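Local structure of beta-galactosidase (4MAD) at residues Y144-F149 and K190-N195; Y181-R186 and G212-I217; R354-V359 and T521-A526; A526-D531 and V585-T590. The protein probably hydrolyses terminal non-reducing beta-D-galactose residues of beta-D-galactosides, as a family 35 glycoside hydrolase with a (beta/alpha)8 catalytic barrel. All blocks are in the same frame, centred on the assembly; numbering follows the deposited sequence.

Interaction 1 of 4, residues Y144-F149 and K190-N195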
loop_
_atom_site.group_PDB
_atom_site.type_symbol
_atom_site.label_atom_id
_atom_site.label_comp_id
_atom_site.label_asym_id
_atom_site.label_seq_id
_atom_site.Cartn_x
_atom_site.Cartn_y
_atom_site.Cartn_z
ATOM N N TYR A 144 4.587 11.759 -16.253
ATOM C CA TYR A 144 4.814 10.440 -15.710
ATOM C C TYR A 144 4.521 9.354 -16.708
ATOM O O TYR A 144 5.291 8.509 -16.903
ATOM C CB TYR A 144 3.982 10.249 -14.458
ATOM C CG TYR A 144 3.823 8.848 -14.008
ATOM C CD1 TYR A 144 4.900 8.049 -13.810
ATOM C CD2 TYR A 144 2.594 8.329 -13.748
ATOM C CE1 TYR A 144 4.751 6.741 -13.413
ATOM C CE2 TYR A 144 2.430 7.031 -13.380
ATOM C CZ TYR A 144 3.499 6.246 -13.177
ATOM O OH TYR A 144 3.316 4.978 -12.778
ATOM N N PHE A 145 3.406 9.471 -17.366
ATOM C CA PHE A 145 2.998 8.510 -18.350
ATOM C C PHE A 145 4.002 8.449 -19.505
ATOM O O PHE A 145 4.251 7.436 -20.049
ATOM C CB PHE A 145 1.593 8.788 -18.861
ATOM C CG PHE A 145 0.491 8.065 -18.096
ATOM C CD1 PHE A 145 0.713 7.500 -16.890
ATOM C CD2 PHE A 145 -0.758 7.965 -18.610
ATOM C CE1 PHE A 145 -0.318 6.857 -16.237
ATOM C CE2 PHE A 145 -1.746 7.347 -17.930
ATOM C CZ PHE A 145 -1.510 6.805 -16.771
ATOM N N ASP A 146 4.575 9.583 -19.846
ATOM C CA ASP A 146 5.544 9.535 -20.918
ATOM C C ASP A 146 6.669 8.613 -20.547
ATOM O O ASP A 146 7.124 7.891 -21.357
ATOM C CB ASP A 146 6.169 10.879 -21.178
ATOM C CG ASP A 146 5.283 11.799 -21.938
ATOM O OD1 ASP A 146 4.275 11.385 -22.449
ATOM O OD2 ASP A 146 5.585 12.982 -21.965
ATOM N N VAL A 147 7.169 8.689 -19.336
ATOM C CA VAL A 147 8.223 7.796 -18.925
ATOM C C VAL A 147 7.772 6.373 -18.776
ATOM O O VAL A 147 8.382 5.460 -19.222
ATOM C CB VAL A 147 8.851 8.290 -17.625
ATOM C CG1 VAL A 147 9.792 7.336 -17.065
ATOM C CG2 VAL A 147 9.590 9.537 -17.872
ATOM N N LEU A 148 6.674 6.219 -18.096
ATOM C CA LEU A 148 6.244 4.876 -17.839
ATOM C C LEU A 148 5.985 4.073 -19.100
ATOM O O LEU A 148 6.406 2.997 -19.200
ATOM C CB LEU A 148 4.964 4.885 -17.025
ATOM C CG LEU A 148 4.310 3.532 -16.858
ATOM C CD1 LEU A 148 5.121 2.691 -15.975
ATOM C CD2 LEU A 148 2.871 3.618 -16.364
ATOM N N PHE A 149 5.282 4.633 -20.058
ATOM C CA PHE A 149 4.944 3.920 -21.270
ATOM C C PHE A 149 6.140 3.556 -22.182
ATOM O O PHE A 149 6.128 2.612 -22.911
ATOM C CB PHE A 149 3.767 4.542 -21.981
ATOM C CG PHE A 149 2.471 4.205 -21.340
ATOM C CD1 PHE A 149 1.811 3.076 -21.653
ATOM C CD2 PHE A 149 1.979 4.995 -20.356
ATOM C CE1 PHE A 149 0.669 2.802 -21.059
ATOM C CE2 PHE A 149 0.814 4.685 -19.740
ATOM C CZ PHE A 149 0.173 3.601 -20.083
ATOM N N LYS A 190 -4.010 5.711 -25.226
ATOM C CA LYS A 190 -4.094 5.108 -26.530
ATOM C C LYS A 190 -2.892 5.468 -27.356
ATOM O O LYS A 190 -2.291 4.644 -27.954
ATOM C CB LYS A 190 -5.366 5.520 -27.223
ATOM C CG LYS A 190 -5.695 4.806 -28.475
ATOM C CD LYS A 190 -5.199 3.394 -28.486
ATOM C CE LYS A 190 -4.248 3.108 -29.627
ATOM N NZ LYS A 190 -4.962 3.137 -30.914
ATOM N N LYS A 191 -2.525 6.718 -27.309
ATOM C CA LYS A 191 -1.415 7.232 -28.084
ATOM C C LYS A 191 -0.069 6.709 -27.719
ATOM O O LYS A 191 0.826 6.723 -28.514
ATOM C CB LYS A 191 -1.447 8.747 -28.117
ATOM C CG LYS A 191 -0.857 9.424 -26.974
ATOM C CD LYS A 191 -0.943 10.917 -27.165
ATOM C CE LYS A 191 -2.372 11.386 -27.017
ATOM N NZ LYS A 191 -2.631 12.683 -27.683
ATOM N N ARG A 192 0.060 6.289 -26.485
ATOM C CA ARG A 192 1.278 5.723 -25.961
ATOM C C ARG A 192 1.375 4.198 -26.062
ATOM O O ARG A 192 2.375 3.642 -25.774
ATOM C CB ARG A 192 1.429 6.141 -24.505
ATOM C CG ARG A 192 1.544 7.631 -24.289
ATOM C CD ARG A 192 1.701 7.961 -22.839
ATOM N NE ARG A 192 2.027 9.334 -22.563
ATOM C CZ ARG A 192 1.137 10.297 -22.460
ATOM N NH1 ARG A 192 -0.123 10.066 -22.663
ATOM N NH2 ARG A 192 1.508 11.513 -22.173
ATOM N N VAL A 193 0.309 3.554 -26.480
ATOM C CA VAL A 193 0.340 2.118 -26.725
ATOM C C VAL A 193 0.134 1.711 -28.177
ATOM O O VAL A 193 0.375 2.498 -29.045
ATOM C CB VAL A 193 -0.505 1.326 -25.727
ATOM C CG1 VAL A 193 -0.144 1.722 -24.328
ATOM C CG2 VAL A 193 -1.929 1.466 -26.001
ATOM N N GLY A 194 -0.292 0.468 -28.391
ATOM C CA GLY A 194 -0.616 -0.045 -29.703
ATOM C C GLY A 194 -2.100 -0.319 -29.780
ATOM O O GLY A 194 -2.891 0.444 -29.340
ATOM N N ASN A 195 -2.443 -1.471 -30.296
ATOM C CA ASN A 195 -3.821 -1.878 -30.416
ATOM C C ASN A 195 -4.316 -2.746 -29.274
ATOM O O ASN A 195 -5.233 -3.436 -29.432
ATOM C CB ASN A 195 -4.097 -2.571 -31.739
ATOM C CG ASN A 195 -3.274 -3.772 -31.928
ATOM O OD1 ASN A 195 -2.690 -4.271 -31.025
ATOM N ND2 ASN A 195 -3.244 -4.259 -33.126
#

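Interaction 2 of 4, residues Y181-R186 and G212-I217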
loop_
_atom_site.group_PDB
_atom_site.type_symbol
_atom_site.label_atom_id
_atom_site.label_comp_id
_atom_site.label_asym_id
_atom_site.label_seq_id
_atom_site.Cartn_x
_atom_site.Cartn_y
_atom_site.Cartn_z
ATOM N N TYR A 181 -12.168 14.354 -18.470
ATOM C CA TYR A 181 -10.984 13.731 -17.898
ATOM C C TYR A 181 -10.795 12.293 -18.383
ATOM O O TYR A 181 -9.741 11.929 -18.777
ATOM C CB TYR A 181 -11.129 13.694 -16.394
ATOM C CG TYR A 181 -10.160 12.802 -15.627
ATOM C CD1 TYR A 181 -8.830 12.834 -15.848
ATOM C CD2 TYR A 181 -10.598 11.971 -14.655
ATOM C CE1 TYR A 181 -7.979 12.034 -15.127
ATOM C CE2 TYR A 181 -9.765 11.177 -13.965
ATOM C CZ TYR A 181 -8.460 11.210 -14.190
ATOM O OH TYR A 181 -7.664 10.423 -13.475
ATOM N N LEU A 182 -11.856 11.504 -18.357
ATOM C CA LEU A 182 -11.749 10.127 -18.785
ATOM C C LEU A 182 -11.346 10.026 -20.263
ATOM O O LEU A 182 -10.547 9.241 -20.634
ATOM C CB LEU A 182 -13.049 9.400 -18.560
ATOM C CG LEU A 182 -13.454 9.142 -17.123
ATOM C CD1 LEU A 182 -14.810 8.495 -17.022
ATOM C CD2 LEU A 182 -12.444 8.335 -16.437
ATOM N N GLN A 183 -11.940 10.870 -21.080
ATOM C CA GLN A 183 -11.629 10.917 -22.480
ATOM C C GLN A 183 -10.219 11.327 -22.732
ATOM O O GLN A 183 -9.572 10.798 -23.560
ATOM C CB GLN A 183 -12.646 11.748 -23.263
ATOM C CG GLN A 183 -13.997 11.114 -23.260
ATOM C CD GLN A 183 -14.989 11.752 -24.154
ATOM O OE1 GLN A 183 -14.642 12.478 -25.012
ATOM N NE2 GLN A 183 -16.245 11.495 -23.920
ATOM N N TYR A 184 -9.746 12.281 -21.978
ATOM C CA TYR A 184 -8.393 12.681 -22.133
ATOM C C TYR A 184 -7.435 11.550 -21.753
ATOM O O TYR A 184 -6.442 11.309 -22.377
ATOM C CB TYR A 184 -8.134 13.876 -21.274
ATOM C CG TYR A 184 -6.765 14.411 -21.451
ATOM C CD1 TYR A 184 -6.504 15.352 -22.402
ATOM C CD2 TYR A 184 -5.731 13.957 -20.691
ATOM C CE1 TYR A 184 -5.265 15.836 -22.583
ATOM C CE2 TYR A 184 -4.479 14.453 -20.848
ATOM C CZ TYR A 184 -4.243 15.395 -21.809
ATOM O OH TYR A 184 -2.989 15.904 -22.012
ATOM N N LEU A 185 -7.766 10.882 -20.679
ATOM C CA LEU A 185 -6.980 9.734 -20.222
ATOM C C LEU A 185 -6.972 8.590 -21.235
ATOM O O LEU A 185 -5.957 8.068 -21.536
ATOM C CB LEU A 185 -7.531 9.219 -18.910
ATOM C CG LEU A 185 -6.561 8.655 -17.930
ATOM C CD1 LEU A 185 -5.385 9.543 -17.779
ATOM C CD2 LEU A 185 -7.209 8.435 -16.595
ATOM N N ARG A 186 -8.124 8.297 -21.791
ATOM C CA ARG A 186 -8.226 7.237 -22.764
ATOM C C ARG A 186 -7.357 7.516 -23.978
ATOM O O ARG A 186 -6.656 6.705 -24.469
ATOM C CB ARG A 186 -9.669 7.161 -23.198
ATOM C CG ARG A 186 -10.000 6.309 -24.394
ATOM C CD ARG A 186 -11.274 6.745 -25.034
ATOM N NE ARG A 186 -11.221 8.062 -25.660
ATOM C CZ ARG A 186 -12.275 8.758 -26.049
ATOM N NH1 ARG A 186 -13.478 8.270 -25.922
ATOM N NH2 ARG A 186 -12.130 9.933 -26.588
ATOM N N GLY A 212 -18.255 6.183 -14.445
ATOM C CA GLY A 212 -17.005 5.606 -14.856
ATOM C C GLY A 212 -16.777 5.048 -16.251
ATOM O O GLY A 212 -15.680 4.820 -16.591
ATOM N N MET A 213 -17.831 4.779 -17.009
ATOM C CA MET A 213 -17.675 4.279 -18.362
ATOM C C MET A 213 -17.227 5.401 -19.284
ATOM O O MET A 213 -17.578 6.541 -19.082
ATOM C CB MET A 213 -18.939 3.605 -18.865
ATOM C CG MET A 213 -19.434 2.495 -18.014
ATOM S SD MET A 213 -20.922 1.684 -18.607
ATOM C CE MET A 213 -20.406 1.332 -20.238
ATOM N N ILE A 214 -16.425 5.036 -20.264
ATOM C CA ILE A 214 -15.969 5.909 -21.296
ATOM C C ILE A 214 -16.498 5.497 -22.691
ATOM O O ILE A 214 -16.513 4.363 -23.045
ATOM C CB ILE A 214 -14.461 6.004 -21.377
ATOM C CG1 ILE A 214 -13.816 6.012 -20.001
ATOM C CG2 ILE A 214 -14.097 7.231 -22.095
ATOM C CD1 ILE A 214 -12.368 5.927 -20.028
ATOM N N GLU A 215 -16.915 6.480 -23.465
ATOM C CA GLU A 215 -17.441 6.184 -24.737
ATOM C C GLU A 215 -16.351 5.485 -25.503
ATOM O O GLU A 215 -15.240 5.895 -25.528
ATOM C CB GLU A 215 -17.874 7.466 -25.457
ATOM C CG GLU A 215 -18.415 7.261 -26.810
ATOM C CD GLU A 215 -19.659 6.370 -26.860
ATOM O OE1 GLU A 215 -19.857 5.555 -25.969
ATOM O OE2 GLU A 215 -20.436 6.471 -27.825
ATOM N N GLY A 216 -16.756 4.398 -26.130
ATOM C CA GLY A 216 -15.929 3.562 -26.959
ATOM C C GLY A 216 -15.111 2.521 -26.244
ATOM O O GLY A 216 -14.369 1.844 -26.856
ATOM N N ILE A 217 -15.270 2.417 -24.935
ATOM C CA ILE A 217 -14.405 1.585 -24.120
ATOM C C ILE A 217 -15.130 0.452 -23.353
ATOM O O ILE A 217 -16.080 0.700 -22.684
ATOM C CB ILE A 217 -13.604 2.480 -23.139
ATOM C CG1 ILE A 217 -12.690 3.447 -23.886
ATOM C CG2 ILE A 217 -12.829 1.658 -22.242
ATOM C CD1 ILE A 217 -11.670 2.808 -24.716
#

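Interaction 3 of 4, residues R354-V359 and T521-A526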
loop_
_atom_site.group_PDB
_atom_site.type_symbol
_atom_site.label_atom_id
_atom_site.label_comp_id
_atom_site.label_asym_id
_atom_site.label_seq_id
_atom_site.Cartn_x
_atom_site.Cartn_y
_atom_site.Cartn_z
ATOM N N ARG A 354 12.062 -20.583 9.001
ATOM C CA ARG A 354 12.831 -20.946 10.186
ATOM C C ARG A 354 12.519 -20.051 11.354
ATOM O O ARG A 354 12.133 -18.929 11.155
ATOM C CB ARG A 354 14.308 -20.881 9.894
ATOM C CG ARG A 354 14.742 -21.858 8.846
ATOM C CD ARG A 354 14.574 -23.253 9.342
ATOM N NE ARG A 354 15.083 -24.248 8.418
ATOM C CZ ARG A 354 14.321 -24.965 7.633
ATOM N NH1 ARG A 354 13.045 -24.803 7.673
ATOM N NH2 ARG A 354 14.852 -25.826 6.804
ATOM N N LEU A 355 12.636 -20.560 12.557
ATOM C CA LEU A 355 12.682 -19.723 13.733
ATOM C C LEU A 355 14.132 -19.358 13.942
ATOM O O LEU A 355 14.968 -20.145 13.682
ATOM C CB LEU A 355 12.290 -20.432 15.002
ATOM C CG LEU A 355 11.035 -21.164 15.285
ATOM C CD1 LEU A 355 11.180 -22.516 14.825
ATOM C CD2 LEU A 355 10.791 -21.155 16.700
ATOM N N PHE A 356 14.399 -18.174 14.429
ATOM C CA PHE A 356 15.735 -17.799 14.775
ATOM C C PHE A 356 15.909 -17.432 16.238
ATOM O O PHE A 356 16.967 -17.124 16.645
ATOM C CB PHE A 356 16.253 -16.699 13.877
ATOM C CG PHE A 356 16.558 -17.136 12.474
ATOM C CD1 PHE A 356 17.779 -17.678 12.151
ATOM C CD2 PHE A 356 15.687 -16.919 11.472
ATOM C CE1 PHE A 356 18.051 -18.017 10.901
ATOM C CE2 PHE A 356 15.971 -17.267 10.209
ATOM C CZ PHE A 356 17.145 -17.809 9.916
ATOM N N GLY A 357 14.833 -17.455 16.996
ATOM C CA GLY A 357 14.892 -17.323 18.408
ATOM C C GLY A 357 15.010 -15.900 18.891
ATOM O O GLY A 357 14.822 -14.997 18.144
ATOM N N LYS A 358 15.337 -15.732 20.153
ATOM C CA LYS A 358 15.405 -14.417 20.714
ATOM C C LYS A 358 16.616 -13.588 20.336
ATOM O O LYS A 358 17.695 -14.040 20.385
ATOM C CB LYS A 358 15.287 -14.472 22.212
ATOM C CG LYS A 358 15.936 -13.343 22.851
ATOM C CD LYS A 358 15.427 -13.074 24.220
ATOM C CE LYS A 358 14.487 -14.120 24.759
ATOM N NZ LYS A 358 14.528 -14.098 26.233
ATOM N N VAL A 359 16.379 -12.328 20.005
ATOM C CA VAL A 359 17.416 -11.301 19.849
ATOM C C VAL A 359 17.312 -10.220 20.922
ATOM O O VAL A 359 16.315 -9.550 21.032
ATOM C CB VAL A 359 17.328 -10.590 18.508
ATOM C CG1 VAL A 359 18.269 -9.463 18.420
ATOM C CG2 VAL A 359 17.493 -11.502 17.410
ATOM N N THR A 521 22.153 -13.645 14.560
ATOM C CA THR A 521 23.127 -14.478 13.913
ATOM C C THR A 521 22.424 -15.608 13.206
ATOM O O THR A 521 21.657 -16.294 13.787
ATOM C CB THR A 521 24.124 -15.056 14.909
ATOM O OG1 THR A 521 24.802 -14.008 15.570
ATOM C CG2 THR A 521 25.131 -15.809 14.171
ATOM N N VAL A 522 22.730 -15.745 11.933
ATOM C CA VAL A 522 22.028 -16.587 11.022
ATOM C C VAL A 522 23.021 -17.541 10.366
ATOM O O VAL A 522 23.976 -17.096 9.803
ATOM C CB VAL A 522 21.389 -15.706 9.968
ATOM C CG1 VAL A 522 21.101 -16.420 8.728
ATOM C CG2 VAL A 522 20.191 -14.988 10.545
ATOM N N ASP A 523 22.762 -18.830 10.518
ATOM C CA ASP A 523 23.504 -19.840 9.839
ATOM C C ASP A 523 23.274 -19.876 8.339
ATOM O O ASP A 523 24.181 -19.899 7.571
ATOM C CB ASP A 523 23.250 -21.226 10.477
ATOM C CG ASP A 523 21.790 -21.424 11.024
ATOM O OD1 ASP A 523 20.844 -20.828 10.515
ATOM O OD2 ASP A 523 21.615 -22.220 11.961
ATOM N N LYS A 524 22.010 -19.892 7.952
ATOM C CA LYS A 524 21.609 -19.782 6.570
ATOM C C LYS A 524 20.327 -18.962 6.479
ATOM O O LYS A 524 19.428 -19.230 7.183
ATOM C CB LYS A 524 21.309 -21.158 6.062
ATOM C CG LYS A 524 20.881 -21.224 4.656
ATOM C CD LYS A 524 20.416 -22.591 4.390
ATOM C CE LYS A 524 20.220 -22.828 2.955
ATOM N NZ LYS A 524 19.811 -24.191 2.796
ATOM N N ALA A 525 20.259 -18.001 5.598
ATOM C CA ALA A 525 19.077 -17.172 5.501
ATOM C C ALA A 525 17.822 -17.980 5.137
ATOM O O ALA A 525 17.887 -18.828 4.314
ATOM C CB ALA A 525 19.296 -16.158 4.529
ATOM N N ALA A 526 16.711 -17.714 5.790
ATOM C CA ALA A 526 15.470 -18.375 5.461
ATOM C C ALA A 526 14.331 -17.414 5.820
ATOM O O ALA A 526 14.548 -16.531 6.567
ATOM C CB ALA A 526 15.324 -19.585 6.223
#

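Interaction 4 of 4, residues A526-D531 and V585-T590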
loop_
_atom_site.group_PDB
_atom_site.type_symbol
_atom_site.label_atom_id
_atom_site.label_comp_id
_atom_site.label_asym_id
_atom_site.label_seq_id
_atom_site.Cartn_x
_atom_site.Cartn_y
_atom_site.Cartn_z
ATOM N N ALA A 526 16.711 -17.714 5.790
ATOM C CA ALA A 526 15.470 -18.375 5.461
ATOM C C ALA A 526 14.331 -17.414 5.820
ATOM O O ALA A 526 14.548 -16.531 6.567
ATOM C CB ALA A 526 15.324 -19.585 6.223
ATOM N N ASP A 527 13.140 -17.606 5.290
ATOM C CA ASP A 527 12.043 -16.726 5.624
ATOM C C ASP A 527 11.739 -16.873 7.086
ATOM O O ASP A 527 11.923 -17.870 7.632
ATOM C CB ASP A 527 10.781 -17.048 4.841
ATOM C CG ASP A 527 10.835 -16.641 3.400
ATOM O OD1 ASP A 527 11.749 -15.974 2.969
ATOM O OD2 ASP A 527 9.928 -17.038 2.709
ATOM N N THR A 528 11.308 -15.802 7.699
ATOM C CA THR A 528 11.035 -15.801 9.108
ATOM C C THR A 528 10.083 -14.678 9.491
ATOM O O THR A 528 9.777 -13.872 8.679
ATOM C CB THR A 528 12.319 -15.741 9.970
ATOM O OG1 THR A 528 12.022 -15.966 11.324
ATOM C CG2 THR A 528 12.971 -14.426 9.835
ATOM N N PHE A 529 9.645 -14.685 10.735
ATOM C CA PHE A 529 8.703 -13.703 11.212
ATOM C C PHE A 529 9.097 -13.182 12.575
ATOM O O PHE A 529 9.465 -13.930 13.407
ATOM C CB PHE A 529 7.312 -14.279 11.264
ATOM C CG PHE A 529 6.892 -14.980 9.997
ATOM C CD1 PHE A 529 6.105 -14.353 9.058
ATOM C CD2 PHE A 529 7.261 -16.286 9.736
ATOM C CE1 PHE A 529 5.730 -14.971 7.944
ATOM C CE2 PHE A 529 6.853 -16.889 8.599
ATOM C CZ PHE A 529 6.110 -16.211 7.703
ATOM N N ILE A 530 8.994 -11.881 12.762
ATOM C CA ILE A 530 9.280 -11.273 14.028
ATOM C C ILE A 530 8.018 -11.084 14.880
ATOM O O ILE A 530 7.133 -10.424 14.486
ATOM C CB ILE A 530 9.943 -9.881 13.860
ATOM C CG1 ILE A 530 11.184 -9.962 13.010
ATOM C CG2 ILE A 530 10.315 -9.347 15.165
ATOM C CD1 ILE A 530 11.904 -8.656 12.842
ATOM N N ASP A 531 8.000 -11.663 16.057
ATOM C CA ASP A 531 6.863 -11.607 16.945
ATOM C C ASP A 531 6.956 -10.380 17.820
ATOM O O ASP A 531 7.821 -10.296 18.600
ATOM C CB ASP A 531 6.852 -12.803 17.860
ATOM C CG ASP A 531 5.873 -12.668 18.984
ATOM O OD1 ASP A 531 4.936 -11.916 18.911
ATOM O OD2 ASP A 531 6.072 -13.349 19.974
ATOM N N VAL A 585 13.146 -9.284 21.097
ATOM C CA VAL A 585 12.145 -9.877 20.287
ATOM C C VAL A 585 12.551 -11.335 19.906
ATOM O O VAL A 585 13.664 -11.664 19.968
ATOM C CB VAL A 585 11.895 -9.065 19.003
ATOM C CG1 VAL A 585 11.346 -7.688 19.342
ATOM C CG2 VAL A 585 13.174 -8.951 18.187
ATOM N N THR A 586 11.597 -11.934 19.359
ATOM C CA THR A 586 11.829 -13.314 18.991
ATOM C C THR A 586 11.432 -13.590 17.557
ATOM O O THR A 586 10.490 -13.059 17.107
ATOM C CB THR A 586 11.018 -14.283 19.812
ATOM O OG1 THR A 586 10.925 -13.809 21.119
ATOM C CG2 THR A 586 11.734 -15.566 19.869
ATOM N N PHE A 587 12.196 -14.399 16.855
ATOM C CA PHE A 587 11.907 -14.664 15.488
ATOM C C PHE A 587 11.237 -16.053 15.461
ATOM O O PHE A 587 11.734 -16.952 16.022
ATOM C CB PHE A 587 13.175 -14.646 14.650
ATOM C CG PHE A 587 13.717 -13.277 14.404
ATOM C CD1 PHE A 587 13.673 -12.701 13.182
ATOM C CD2 PHE A 587 14.251 -12.587 15.421
ATOM C CE1 PHE A 587 14.131 -11.447 12.994
ATOM C CE2 PHE A 587 14.719 -11.330 15.237
ATOM C CZ PHE A 587 14.666 -10.776 14.019
ATOM N N VAL A 588 10.108 -16.173 14.799
ATOM C CA VAL A 588 9.336 -17.396 14.767
ATOM C C VAL A 588 9.083 -17.873 13.321
ATOM O O VAL A 588 9.370 -17.163 12.409
ATOM C CB VAL A 588 8.022 -17.219 15.515
ATOM C CG1 VAL A 588 8.289 -16.807 16.872
ATOM C CG2 VAL A 588 7.196 -16.201 14.862
ATOM N N ASP A 589 8.574 -19.096 13.148
ATOM C CA ASP A 589 8.431 -19.690 11.841
ATOM C C ASP A 589 7.031 -19.700 11.261
ATOM O O ASP A 589 6.799 -20.194 10.221
ATOM C CB ASP A 589 9.063 -21.071 11.788
ATOM C CG ASP A 589 8.218 -22.115 12.359
ATOM O OD1 ASP A 589 7.293 -21.823 13.070
ATOM O OD2 ASP A 589 8.490 -23.267 12.099
ATOM N N THR A 590 6.121 -19.080 11.975
ATOM C CA THR A 590 4.804 -18.895 11.451
ATOM C C THR A 590 4.217 -17.597 11.902
ATOM O O THR A 590 4.483 -17.195 12.966
ATOM C CB THR A 590 3.918 -20.022 11.869
ATOM O OG1 THR A 590 2.745 -20.025 11.055
ATOM C CG2 THR A 590 3.552 -19.853 13.243
#

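Interaction 1 of 4, residues Y144-F149 and K190-N195
R192 leaves its backbone with CG beside the N (chi1 -62°) and then runs straight from CG to NE, which carries its guanidinium across to D146, whose own CG also lies beside the backbone N (chi1 -77°). The grip is side-on and falls on a single oxygen: D146 OD1 takes R192 NH2 at 2.8 Å and R192 NE at 3.0 Å. Both bonds lie close to the guanidinium plane, but on the carboxylate they differ. NE meets the anti lone pair of OD1, whereas NH2 comes from above the carboxylate plane, the two flat groups being turned 33° apart. F145 CB sits over one guanidinium face, 3.8 Å from R192 NE. Nearer the backbone, R192 CB packs against F149 CB at 3.8 Å, and the two side chains cross at about a right angle. V193 CG1 extends this apolar patch, touching F149 CE1 at 3.5 Å. An alanine in place of R192 would probably leave D146 without its charged mate and uncover the F145 and F149 side chains. R192 NH1 is also bonded to G188 O, within its own helix, and R153 NH2 to R192 O, so both ends of the arginine are held. The contact thus joins the last part of helix 179-192 and the chain just after it to helix 135-152, the helices that follow barrel strands 163-167 and 100-104.

Interaction 2 of 4, residues Y181-R186 and G212-I217
L182 and I214 form the apolar centre of this contact, with L182 CB 3.8 Å from I214 CG1 and also against I214 CD1. L182 CD1 reaches past them to the backbone, lying 3.8 Å from G212 O. One helical turn further on, the aliphatic part of R186 crosses I217, its CD 3.8 Å from I217 CG1. The guanidinium then closes the polar side of the interface: R186 NH1 donates to E215 O at 3.0 Å. This bond lies near the guanidinium plane but is bent (135° at the hydrogen), and the donor is tilted 24° from the carbonyl plane. I214 CG2 is close to the same nitrogen, at 4.0 Å. The reach depends on R186 CG lying anti to the backbone N and on a bend at chi3 (67°), which turns the guanidinium back so that Q183 CG covers one of its faces. In the (beta/alpha)8 barrel, helix 179-192 belongs to the crossover from strand 163-167 to strand 197-202, while 212-217 leads from helix 206-212 into strand 218-223; the arginine therefore binds the loop that leads into strand 218-223. That loop owes its shape to a type II beta turn from I214 to I217, closed by I217 N to I214 O at 3.0 Å, with G216 at positive phi. It turns E215 O toward the helix. Behind the first shell, I214 rests on T200 and I217 on L198, both of strand 197-202, and L182 packs on Y172.

Interaction 3 of 4, residues R354-V359 and T521-A526
F356 is the tightly packed part of this contact, its ring pushed into the curve of chain that runs from V522 to A526. V522 CG2 comes obliquely against the ring, 3.7 Å from F356 CE1. Ahead of the ring lie backbone carbonyls in its plane: K524 O is 3.8 Å from F356 CZ, and A526 O is 4.0 Å from F356 CE2. With CG beside the backbone N (chi1 -72°), the ring points edge first into this curve. R354 adds a second close touch, its CG 3.5 Å from A526 CB, before the chain bends at chi2 and leads the charged end outward. On the exposed side the fit is slack. D523 approaches the ring with OD1 4.0 Å from F356 CE1, and that oxygen is used locally, accepting from K524 N at 3.0 Å. R354 and K524 extend their like charges without touching, R354 NH2 standing 6.6 Å from K524 NZ. F356 and G357 both face F587 of strand 584-588, forming a classic beta bulge where strand 357-366 begins. Past the bulge this strand lies between strands 514-522 and 584-588 in the sheet. No hydrogen bond spans the two segments, so cohesion rests mainly on apolar burial, with the ring edge facing K524 O and A526 O in long contacts that are probably weakly favourable.

Interaction 4 of 4, residues A526-D531 and V585-T590
F529 and V588 exchange backbone bonds as an antiparallel hydrogen-bonded pair: V588 N donates to F529 O at 2.7 Å and F529 N to V588 O at 3.0 Å. A third bond, D531 N to T586 O, is nearly straight (174° at the hydrogen). F529 O has a further partner in a bent CA-H...O contact from F587 CA at 3.3 Å. T528 OG1 is hydrogen-bonded to R354 O and also lies 3.1 Å from V588 O. T586 N is buried here without a partner in the model, while D531 OD1 is met by S533 OG. I530 and F587, a non-hydrogen-bonded pair, lie side by side on one face of the sheet, I530 CG1 only 3.3 Å from F587 CE1. On the other face, the F529 ring has V588 O at its edge and T590 C over one side, CG being set beside the backbone N (chi1 -49°); its CE2 lies 3.7 Å from D589 O. An alanine in place of F529 would probably keep the backbone bonds but open a gap beside the D589-T590 backbone. On its outer side strand 528-531 pairs with strand 558-561, I530 being bonded to L559, and strand 584-588 pairs with strand 357-366, V585 being bonded to V359; the two strands thus lie inside an antiparallel sheet, where F587 also packs on I573 of strand 569-577.

From the N terminus, 144-149 opens interaction 1 and 181-186 opens interaction 2 before 190-195 closes the first; 212-217 then closes the second, so the two cross. Both use helix 179-192 and touch through F145 and L185, tying neighbouring elements on the outside of the catalytic barrel together. Interaction 3 follows in series, its 354-359 meeting 521-526 after a long excursion of some 160 residues that holds many strands and almost no helix. Interaction 4 begins at A526, the residue it shares with interaction 3, and closes at 585-590. These last two lie in one antiparallel sheet, where strands 357-366 and 584-588 are neighbours. The centres of interactions 2 and 4 are about 47 Å apart, on opposite sides of the chain's centre.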